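Side-chain contact in acyl-coenzyme A oxidase acox-1.2 (Caenorhabditis elegans, PDB 5K3J), which catalyses the FAD-dependent desaturation that begins peroxisomal beta-oxidation of ascaroside pheromone side chains, passing electrons to oxygen to give hydrogen peroxide: residues F174-P179 and H214-Q219. Sequence-based numbering, arbitrary orientation.
Sequences FVLHTP and HFFMVQ
F174 and F216 meet in a T-shaped stack inside the beta domain that acyl-CoA oxidases share with the acyl-CoA dehydrogenases. The strands carrying them, 174-177 and 214-219, run nearly perpendicular (88°), their axes 10.2 Å apart at closest approach, and no hydrogen bond joins the two segments. Apolar side chains from both strands span the separation, and wide flat phenyl rings are long enough to reach across it. F216 presents the edge of its ring to a face of F174: the centroids are 4.9 Å apart and the planes make 69°. F216 CE2 stands over the centre of the F174 ring, so a weakly positive C-H can point into the pi cloud; its distance to F174 CD1 is 3.6 Å. F216 has CG anti to its carbonyl carbon (chi1 -56°), which carries the ring across to F174.

Beside this pair one methyl of L176, CD2, rests against both F216 CB, at 4.1 Å, and V218 CG2, two residues apart on one strand. L176 and V218 run alongside one another, pointing opposite ways. The beta-branched V218 suits a strand and offers CG2 as a methyl surface for the leucine. All four side chains are buried, and strands 164-168 and 256-259 add to the core: Y167 meets the ring of F174, A165 touches both L176 and F216, and V258 packs on F174 and L176. V218 also touches L256, and its side chain lies about 13 Å from a bound FAD; the contact itself is plain core packing of the beta domain. Across the leucine-valine pair, L176 CD2 rests 3.6 Å from V218 CG2.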
loop_
_atom_site.group_PDB
_atom_site.type_symbol
_atom_site.label_atom_id
_atom_site.label_comp_id
_atom_site.label_asym_id
_atom_site.label_seq_id
_atom_site.Cartn_x
_atom_site.Cartn_y
_atom_site.Cartn_z
ATOM N N PHE A 174 -30.872 -6.350 -31.361
ATOM C CA PHE A 174 -29.774 -7.134 -30.822
ATOM C C PHE A 174 -30.254 -7.875 -29.589
ATOM O O PHE A 174 -30.845 -7.281 -28.691
ATOM C CB PHE A 174 -28.582 -6.252 -30.471
ATOM C CG PHE A 174 -27.835 -5.740 -31.663
ATOM C CD1 PHE A 174 -26.883 -6.525 -32.290
ATOM C CD2 PHE A 174 -28.080 -4.473 -32.154
ATOM C CE1 PHE A 174 -26.195 -6.054 -33.387
ATOM C CE2 PHE A 174 -27.397 -3.998 -33.250
ATOM C CZ PHE A 174 -26.452 -4.787 -33.868
ATOM N N VAL A 175 -30.015 -9.178 -29.546
ATOM C CA VAL A 175 -30.281 -9.940 -28.336
ATOM C C VAL A 175 -28.990 -9.995 -27.515
ATOM O O VAL A 175 -27.982 -10.547 -27.959
ATOM C CB VAL A 175 -30.789 -11.356 -28.654
ATOM C CG1 VAL A 175 -31.008 -12.143 -27.384
ATOM C CG2 VAL A 175 -32.087 -11.280 -29.459
ATOM N N LEU A 176 -29.020 -9.399 -26.329
ATOM C CA LEU A 176 -27.845 -9.327 -25.467
ATOM C C LEU A 176 -27.967 -10.360 -24.362
ATOM O O LEU A 176 -28.929 -10.332 -23.599
ATOM C CB LEU A 176 -27.694 -7.923 -24.871
ATOM C CG LEU A 176 -26.975 -6.830 -25.665
ATOM C CD1 LEU A 176 -27.317 -6.897 -27.140
ATOM C CD2 LEU A 176 -27.366 -5.485 -25.098
ATOM N N HIS A 177 -27.002 -11.273 -24.271
ATOM C CA HIS A 177 -27.111 -12.354 -23.297
ATOM C C HIS A 177 -25.889 -12.548 -22.402
ATOM O O HIS A 177 -24.743 -12.472 -22.853
ATOM C CB HIS A 177 -27.418 -13.674 -24.007
ATOM C CG HIS A 177 -27.946 -14.727 -23.092
ATOM N ND1 HIS A 177 -29.020 -14.504 -22.256
ATOM C CD2 HIS A 177 -27.539 -15.995 -22.857
ATOM C CE1 HIS A 177 -29.257 -15.595 -21.553
ATOM N NE2 HIS A 177 -28.374 -16.515 -21.898
ATOM N N THR A 178 -26.164 -12.797 -21.126
ATOM C CA THR A 178 -25.165 -13.249 -20.174
ATOM C C THR A 178 -25.366 -14.749 -19.932
ATOM O O THR A 178 -26.189 -15.142 -19.102
ATOM C CB THR A 178 -25.264 -12.478 -18.848
ATOM O OG1 THR A 178 -25.194 -11.069 -19.104
ATOM C CG2 THR A 178 -24.140 -12.878 -17.919
ATOM N N PRO A 179 -24.629 -15.592 -20.673
ATOM C CA PRO A 179 -24.816 -17.047 -20.612
ATOM C C PRO A 179 -24.335 -17.664 -19.310
ATOM O O PRO A 179 -25.042 -18.488 -18.734
ATOM C CB PRO A 179 -23.977 -17.553 -21.783
ATOM C CG PRO A 179 -22.922 -16.525 -21.952
ATOM C CD PRO A 179 -23.590 -15.212 -21.642
ATOM N N HIS A 214 -18.210 -4.747 -29.135
ATOM C CA HIS A 214 -18.800 -3.487 -29.582
ATOM C C HIS A 214 -19.587 -2.814 -28.457
ATOM O O HIS A 214 -19.760 -3.395 -27.390
ATOM C CB HIS A 214 -19.707 -3.722 -30.791
ATOM C CG HIS A 214 -18.965 -3.984 -32.063
ATOM N ND1 HIS A 214 -18.136 -5.073 -32.233
ATOM C CD2 HIS A 214 -18.921 -3.294 -33.228
ATOM C CE1 HIS A 214 -17.614 -5.041 -33.446
ATOM N NE2 HIS A 214 -18.076 -3.973 -34.071
ATOM N N PHE A 215 -20.060 -1.593 -28.696
ATOM C CA PHE A 215 -20.776 -0.842 -27.667
ATOM C C PHE A 215 -22.283 -0.810 -27.916
ATOM O O PHE A 215 -22.736 -0.467 -29.004
ATOM C CB PHE A 215 -20.232 0.583 -27.573
ATOM C CG PHE A 215 -18.866 0.665 -26.966
ATOM C CD1 PHE A 215 -18.704 0.700 -25.591
ATOM C CD2 PHE A 215 -17.742 0.705 -27.773
ATOM C CE1 PHE A 215 -17.443 0.774 -25.034
ATOM C CE2 PHE A 215 -16.484 0.778 -27.224
ATOM C CZ PHE A 215 -16.333 0.812 -25.846
ATOM N N PHE A 216 -23.049 -1.172 -26.892
ATOM C CA PHE A 216 -24.503 -1.169 -26.976
ATOM C C PHE A 216 -25.097 -0.389 -25.810
ATOM O O PHE A 216 -24.849 -0.708 -24.647
ATOM C CB PHE A 216 -25.063 -2.598 -26.986
ATOM C CG PHE A 216 -24.516 -3.454 -28.082
ATOM C CD1 PHE A 216 -23.285 -4.065 -27.941
ATOM C CD2 PHE A 216 -25.237 -3.661 -29.243
ATOM C CE1 PHE A 216 -22.778 -4.850 -28.938
ATOM C CE2 PHE A 216 -24.734 -4.451 -30.247
ATOM C CZ PHE A 216 -23.501 -5.042 -30.098
ATOM N N MET A 217 -25.873 0.639 -26.128
ATOM C CA MET A 217 -26.633 1.353 -25.115
ATOM C C MET A 217 -27.729 0.456 -24.566
ATOM O O MET A 217 -28.515 -0.108 -25.323
ATOM C CB MET A 217 -27.238 2.635 -25.690
ATOM C CG MET A 217 -28.097 3.408 -24.706
ATOM S SD MET A 217 -27.165 4.002 -23.281
ATOM C CE MET A 217 -26.080 5.185 -24.070
ATOM N N VAL A 218 -27.766 0.316 -23.247
ATOM C CA VAL A 218 -28.795 -0.480 -22.606
ATOM C C VAL A 218 -29.445 0.300 -21.479
ATOM O O VAL A 218 -28.755 0.782 -20.581
ATOM C CB VAL A 218 -28.218 -1.795 -22.048
ATOM C CG1 VAL A 218 -29.335 -2.679 -21.496
ATOM C CG2 VAL A 218 -27.429 -2.516 -23.118
ATOM N N GLN A 219 -30.767 0.439 -21.532
ATOM C CA GLN A 219 -31.505 0.952 -20.385
ATOM C C GLN A 219 -31.672 -0.188 -19.391
ATOM O O GLN A 219 -32.088 -1.281 -19.766
ATOM C CB GLN A 219 -32.867 1.523 -20.786
ATOM C CG GLN A 219 -33.660 2.056 -19.595
ATOM C CD GLN A 219 -34.973 2.706 -19.988
ATOM O OE1 GLN A 219 -35.421 2.584 -21.128
ATOM N NE2 GLN A 219 -35.597 3.402 -19.042
#